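Local structure of uncharacterized peptidase Lmo0363 (Listeria monocytogenes, 3L4E) at residues L153-T165 / Q183-I195. The protein is an uncharacterised member of the peptidase S51 family and probably acts as a serine peptidase. Sequence-based numbering, arbitrary orientation.
Sequences LVDFSTLPHYNNT and QIYPISNHEAIFI. With SO4 (sulfate ion), chain B.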
loop_
_atom_site.group_PDB
_atom_site.type_symbol
_atom_site.label_atom_id
_atom_site.label_comp_id
_atom_site.label_asym_id
_atom_site.label_seq_id
_atom_site.Cartn_x
_atom_site.Cartn_y
_atom_site.Cartn_z
ATOM N N LEU A 153 -10.305 -4.888 -2.571
ATOM C CA LEU A 153 -10.215 -4.423 -3.951
ATOM C C LEU A 153 -9.925 -5.564 -4.905
ATOM O O LEU A 153 -10.333 -5.532 -6.060
ATOM C CB LEU A 153 -9.111 -3.373 -4.091
ATOM C CG LEU A 153 -9.461 -1.964 -3.631
ATOM C CD1 LEU A 153 -8.211 -1.211 -3.226
ATOM C CD2 LEU A 153 -10.212 -1.232 -4.732
ATOM N N VAL A 154 -9.191 -6.559 -4.421
ATOM C CA VAL A 154 -8.862 -7.723 -5.223
ATOM C C VAL A 154 -9.200 -8.973 -4.429
ATOM O O VAL A 154 -9.254 -8.949 -3.200
ATOM C CB VAL A 154 -7.377 -7.748 -5.642
ATOM C CG1 VAL A 154 -7.078 -6.618 -6.632
ATOM C CG2 VAL A 154 -6.472 -7.662 -4.426
ATOM N N ASP A 155 -9.438 -10.066 -5.133
ATOM C CA ASP A 155 -9.813 -11.298 -4.463
ATOM C C ASP A 155 -8.593 -11.955 -3.834
ATOM O O ASP A 155 -8.718 -12.811 -2.961
ATOM C CB ASP A 155 -10.504 -12.251 -5.438
ATOM C CG ASP A 155 -11.847 -11.725 -5.920
ATOM O OD1 ASP A 155 -12.374 -10.768 -5.310
ATOM O OD2 ASP A 155 -12.383 -12.275 -6.908
ATOM N N PHE A 156 -7.406 -11.541 -4.264
ATOM C CA PHE A 156 -6.180 -12.164 -3.774
ATOM C C PHE A 156 -5.526 -11.440 -2.593
ATOM O O PHE A 156 -5.793 -10.256 -2.340
ATOM C CB PHE A 156 -5.176 -12.396 -4.915
ATOM C CG PHE A 156 -4.717 -11.134 -5.608
ATOM C CD1 PHE A 156 -3.664 -10.387 -5.098
ATOM C CD2 PHE A 156 -5.323 -10.712 -6.781
ATOM C CE1 PHE A 156 -3.226 -9.242 -5.746
ATOM C CE2 PHE A 156 -4.891 -9.559 -7.433
ATOM C CZ PHE A 156 -3.844 -8.823 -6.908
ATOM N N SER A 157 -4.671 -12.172 -1.878
ATOM C CA SER A 157 -4.007 -11.670 -0.677
ATOM C C SER A 157 -2.506 -11.501 -0.898
ATOM O O SER A 157 -1.737 -12.464 -0.816
ATOM C CB SER A 157 -4.256 -12.616 0.502
ATOM O OG SER A 157 -5.641 -12.751 0.757
ATOM N N THR A 158 -2.094 -10.268 -1.167
ATOM C CA THR A 158 -0.706 -9.989 -1.507
ATOM C C THR A 158 0.210 -10.268 -0.326
ATOM O O THR A 158 -0.052 -9.826 0.793
ATOM C CB THR A 158 -0.533 -8.541 -1.979
ATOM O OG1 THR A 158 -1.424 -8.293 -3.075
ATOM C CG2 THR A 158 0.901 -8.274 -2.411
ATOM N N LEU A 159 1.279 -11.010 -0.584
ATOM C CA LEU A 159 2.244 -11.368 0.450
ATOM C C LEU A 159 3.604 -10.779 0.092
ATOM O O LEU A 159 4.314 -11.318 -0.749
ATOM C CB LEU A 159 2.332 -12.884 0.591
ATOM C CG LEU A 159 3.264 -13.403 1.681
ATOM C CD1 LEU A 159 2.853 -12.866 3.046
ATOM C CD2 LEU A 159 3.252 -14.920 1.675
ATOM N N PRO A 160 3.966 -9.655 0.724
ATOM C CA PRO A 160 5.184 -8.952 0.304
ATOM C C PRO A 160 6.448 -9.535 0.922
ATOM O O PRO A 160 6.389 -10.298 1.898
ATOM C CB PRO A 160 4.951 -7.527 0.813
ATOM C CG PRO A 160 4.116 -7.721 2.041
ATOM C CD PRO A 160 3.236 -8.929 1.780
ATOM N N HIS A 161 7.583 -9.164 0.335
ATOM C CA HIS A 161 8.892 -9.680 0.725
ATOM C C HIS A 161 8.971 -11.205 0.586
ATOM O O HIS A 161 9.695 -11.846 1.341
ATOM C CB HIS A 161 9.257 -9.270 2.161
ATOM C CG HIS A 161 8.978 -7.832 2.490
ATOM N ND1 HIS A 161 9.585 -6.782 1.833
ATOM C CD2 HIS A 161 8.178 -7.272 3.429
ATOM C CE1 HIS A 161 9.161 -5.639 2.343
ATOM N NE2 HIS A 161 8.305 -5.908 3.314
ATOM N N TYR A 162 8.239 -11.784 -0.368
ATOM C CA TYR A 162 8.152 -13.251 -0.468
ATOM C C TYR A 162 9.503 -13.918 -0.690
ATOM O O TYR A 162 10.231 -13.579 -1.626
ATOM C CB TYR A 162 7.168 -13.706 -1.554
ATOM C CG TYR A 162 7.067 -15.221 -1.650
ATOM C CD1 TYR A 162 6.347 -15.948 -0.708
ATOM C CD2 TYR A 162 7.702 -15.923 -2.669
ATOM C CE1 TYR A 162 6.257 -17.329 -0.785
ATOM C CE2 TYR A 162 7.615 -17.306 -2.755
ATOM C CZ TYR A 162 6.890 -18.005 -1.813
ATOM O OH TYR A 162 6.803 -19.382 -1.886
ATOM N N ASN A 163 9.812 -14.882 0.170
ATOM C CA ASN A 163 11.085 -15.602 0.122
ATOM C C ASN A 163 12.273 -14.641 0.111
ATOM O O ASN A 163 13.358 -14.978 -0.370
ATOM C CB ASN A 163 11.137 -16.547 -1.080
ATOM C CG ASN A 163 12.075 -17.716 -0.859
ATOM O OD1 ASN A 163 12.296 -18.143 0.276
ATOM N ND2 ASN A 163 12.629 -18.244 -1.945
ATOM N N ASN A 164 12.045 -13.440 0.635
ATOM C CA ASN A 164 13.092 -12.438 0.816
ATOM C C ASN A 164 13.490 -12.327 2.277
ATOM O O ASN A 164 12.655 -12.040 3.131
ATOM C CB ASN A 164 12.607 -11.054 0.372
ATOM C CG ASN A 164 12.577 -10.887 -1.131
ATOM O OD1 ASN A 164 11.511 -10.706 -1.720
ATOM N ND2 ASN A 164 13.747 -10.922 -1.760
ATOM N N THR A 165 14.766 -12.546 2.566
ATOM C CA THR A 165 15.299 -12.276 3.896
ATOM C C THR A 165 14.961 -10.826 4.239
ATOM O O THR A 165 14.980 -9.970 3.357
ATOM C CB THR A 165 16.830 -12.478 3.912
ATOM O OG1 THR A 165 17.147 -13.782 3.404
ATOM C CG2 THR A 165 17.392 -12.336 5.317
ATOM N N GLN A 183 -6.428 -17.112 -1.337
ATOM C CA GLN A 183 -5.791 -16.824 -2.619
ATOM C C GLN A 183 -4.552 -15.937 -2.463
ATOM O O GLN A 183 -4.479 -14.825 -2.994
ATOM C CB GLN A 183 -6.801 -16.221 -3.599
ATOM C CG GLN A 183 -7.924 -17.195 -3.967
ATOM C CD GLN A 183 -8.776 -16.717 -5.124
ATOM O OE1 GLN A 183 -8.876 -15.518 -5.385
ATOM N NE2 GLN A 183 -9.404 -17.657 -5.823
ATOM N N ILE A 184 -3.579 -16.457 -1.723
ATOM C CA ILE A 184 -2.311 -15.780 -1.487
ATOM C C ILE A 184 -1.591 -15.498 -2.802
ATOM O O ILE A 184 -1.425 -16.398 -3.626
ATOM C CB ILE A 184 -1.401 -16.653 -0.604
ATOM C CG1 ILE A 184 -2.066 -16.916 0.745
ATOM C CG2 ILE A 184 -0.050 -15.999 -0.413
ATOM C CD1 ILE A 184 -2.144 -15.698 1.631
ATOM N N TYR A 185 -1.168 -14.248 -2.982
ATOM C CA TYR A 185 -0.480 -13.803 -4.194
ATOM C C TYR A 185 0.906 -13.309 -3.793
ATOM O O TYR A 185 1.065 -12.158 -3.392
ATOM C CB TYR A 185 -1.275 -12.662 -4.848
ATOM C CG TYR A 185 -0.957 -12.402 -6.314
ATOM C CD1 TYR A 185 -1.920 -12.598 -7.299
ATOM C CD2 TYR A 185 0.298 -11.963 -6.709
ATOM C CE1 TYR A 185 -1.640 -12.368 -8.643
ATOM C CE2 TYR A 185 0.589 -11.728 -8.048
ATOM C CZ TYR A 185 -0.384 -11.933 -9.011
ATOM O OH TYR A 185 -0.099 -11.707 -10.350
ATOM N N PRO A 186 1.914 -14.184 -3.873
ATOM C CA PRO A 186 3.268 -13.831 -3.418
ATOM C C PRO A 186 3.994 -12.844 -4.340
ATOM O O PRO A 186 3.936 -13.008 -5.553
ATOM C CB PRO A 186 4.004 -15.179 -3.449
ATOM C CG PRO A 186 2.942 -16.216 -3.517
ATOM C CD PRO A 186 1.814 -15.603 -4.262
ATOM N N ILE A 187 4.660 -11.837 -3.771
ATOM C CA ILE A 187 5.575 -10.980 -4.538
ATOM C C ILE A 187 6.845 -10.679 -3.748
ATOM O O ILE A 187 6.799 -10.387 -2.552
ATOM C CB ILE A 187 4.929 -9.648 -5.015
ATOM C CG1 ILE A 187 4.330 -8.858 -3.843
ATOM C CG2 ILE A 187 3.902 -9.909 -6.113
ATOM C CD1 ILE A 187 3.953 -7.413 -4.184
ATOM N N SER A 188 7.982 -10.771 -4.424
ATOM C CA SER A 188 9.278 -10.494 -3.819
ATOM C C SER A 188 9.587 -8.997 -3.821
ATOM O O SER A 188 8.800 -8.191 -4.320
ATOM C CB SER A 188 10.375 -11.242 -4.574
ATOM O OG SER A 188 10.463 -10.784 -5.916
ATOM N N ASN A 189 10.737 -8.627 -3.267
ATOM C CA ASN A 189 11.130 -7.218 -3.205
ATOM C C ASN A 189 11.283 -6.543 -4.569
ATOM O O ASN A 189 11.086 -5.334 -4.697
ATOM C CB ASN A 189 12.414 -7.040 -2.397
ATOM C CG ASN A 189 12.198 -7.221 -0.913
ATOM O OD1 ASN A 189 13.118 -7.602 -0.184
ATOM N ND2 ASN A 189 10.980 -6.960 -0.453
ATOM N N HIS A 190 11.629 -7.316 -5.590
ATOM C CA HIS A 190 11.811 -6.725 -6.915
ATOM C C HIS A 190 10.686 -7.058 -7.890
ATOM O O HIS A 190 10.847 -6.941 -9.103
ATOM C CB HIS A 190 13.185 -7.077 -7.477
ATOM C CG HIS A 190 14.311 -6.481 -6.692
ATOM N ND1 HIS A 190 14.820 -7.072 -5.556
ATOM C CD2 HIS A 190 15.001 -5.329 -6.859
ATOM C CE1 HIS A 190 15.791 -6.320 -5.069
ATOM N NE2 HIS A 190 15.924 -5.260 -5.844
ATOM N N GLU A 191 9.538 -7.452 -7.343
ATOM C CA GLU A 191 8.329 -7.666 -8.135
ATOM C C GLU A 191 7.287 -6.594 -7.832
ATOM O O GLU A 191 7.216 -6.072 -6.720
ATOM C CB GLU A 191 7.717 -9.049 -7.846
ATOM C CG GLU A 191 8.373 -10.219 -8.589
ATOM C CD GLU A 191 7.783 -11.571 -8.190
ATOM O OE1 GLU A 191 7.402 -11.722 -7.009
ATOM O OE2 GLU A 191 7.712 -12.480 -9.048
ATOM N N ALA A 192 6.477 -6.266 -8.832
ATOM C CA ALA A 192 5.329 -5.397 -8.628
ATOM C C ALA A 192 4.138 -6.030 -9.324
ATOM O O ALA A 192 4.311 -6.835 -10.244
ATOM C CB ALA A 192 5.603 -4.000 -9.167
ATOM N N ILE A 193 2.936 -5.692 -8.869
ATOM C CA ILE A 193 1.715 -6.148 -9.529
ATOM C C ILE A 193 1.043 -4.939 -10.173
ATOM O O ILE A 193 0.717 -3.956 -9.479
ATOM C CB ILE A 193 0.718 -6.825 -8.555
ATOM C CG1 ILE A 193 1.433 -7.831 -7.641
ATOM C CG2 ILE A 193 -0.397 -7.509 -9.346
ATOM C CD1 ILE A 193 0.558 -8.361 -6.516
ATOM N N PHE A 194 0.880 -5.011 -11.494
ATOM C CA PHE A 194 0.205 -3.989 -12.282
ATOM C C PHE A 194 -1.261 -4.376 -12.351
ATOM O O PHE A 194 -1.597 -5.463 -12.849
ATOM C CB PHE A 194 0.705 -3.986 -13.733
ATOM C CG PHE A 194 2.128 -3.513 -13.932
ATOM C CD1 PHE A 194 2.995 -3.301 -12.879
ATOM C CD2 PHE A 194 2.598 -3.305 -15.223
ATOM C CE1 PHE A 194 4.298 -2.873 -13.113
ATOM C CE2 PHE A 194 3.889 -2.882 -15.455
ATOM C CZ PHE A 194 4.737 -2.664 -14.396
ATOM N N ILE A 195 -2.135 -3.498 -11.881
ATOM C CA ILE A 195 -3.567 -3.760 -11.954
ATOM C C ILE A 195 -4.304 -2.635 -12.673
ATOM O O ILE A 195 -4.306 -1.485 -12.228
ATOM C CB ILE A 195 -4.174 -3.996 -10.557
ATOM C CG1 ILE A 195 -3.544 -5.238 -9.928
ATOM C CG2 ILE A 195 -5.692 -4.155 -10.663
ATOM C CD1 ILE A 195 -3.650 -5.316 -8.430
HETATM S S SO4 B . 13.914 -10.615 -5.646
HETATM O O1 SO4 B . 13.840 -9.470 -4.741
HETATM O O2 SO4 B . 15.187 -10.581 -6.366
HETATM O O3 SO4 B . 13.792 -11.856 -4.891
HETATM O O4 SO4 B . 12.823 -10.535 -6.614
HETATM O O HOH W 1 -6.262 -14.940 -0.164
HETATM O O HOH W 2 12.743 -7.936 2.882
#
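The F156 ring lies between V154 CG2, over the centre of one face, and Y185 CD1, over the opposite face and offset toward the rim, the two ring planes at 40°; I195 CD1 comes up at the edge, 3.8 Å from F156 CZ. This packing flanks a two-stranded parallel sheet, 157-159 beside 184-186, joined by a crossover through helix 168-177, separate from the main mixed sheet but packed on its strands 4-8 and 191-196. Backbone hydrogen bonds alternate between the strands, from S157 N to Q183 O through I187 N to L159 O. T158 CG2 meets I187 CD1 at 3.6 Å, while L159 and I184 pack on the other side. The Y162 ring has P186 CB over one face, a CH-pi contact 3.7 Å from the ring centroid. Past the strands, I187 O accepts Y162 N, and a type II turn, H161 to N164, begins with H161, its ring stacked on F167. H161 and S120, both charge-relay residues by similarity, have adjoining side chains. N189 ND2 donates a 2.7 Å hydrogen bond to H161 ND1; ND2 lies in the ring plane and ND1 in the amide plane, although these are 73° apart, which probably steadies the imidazole. N164 OD1, ending that turn, accepts N189 N of the type I turn S188-E191. A sulfate, probably from the crystallisation liquor, is bound by N164, S188 and R204, and by H190 ND1, which donates to its O1 at 2.7 Å and 170°, at the ring edge.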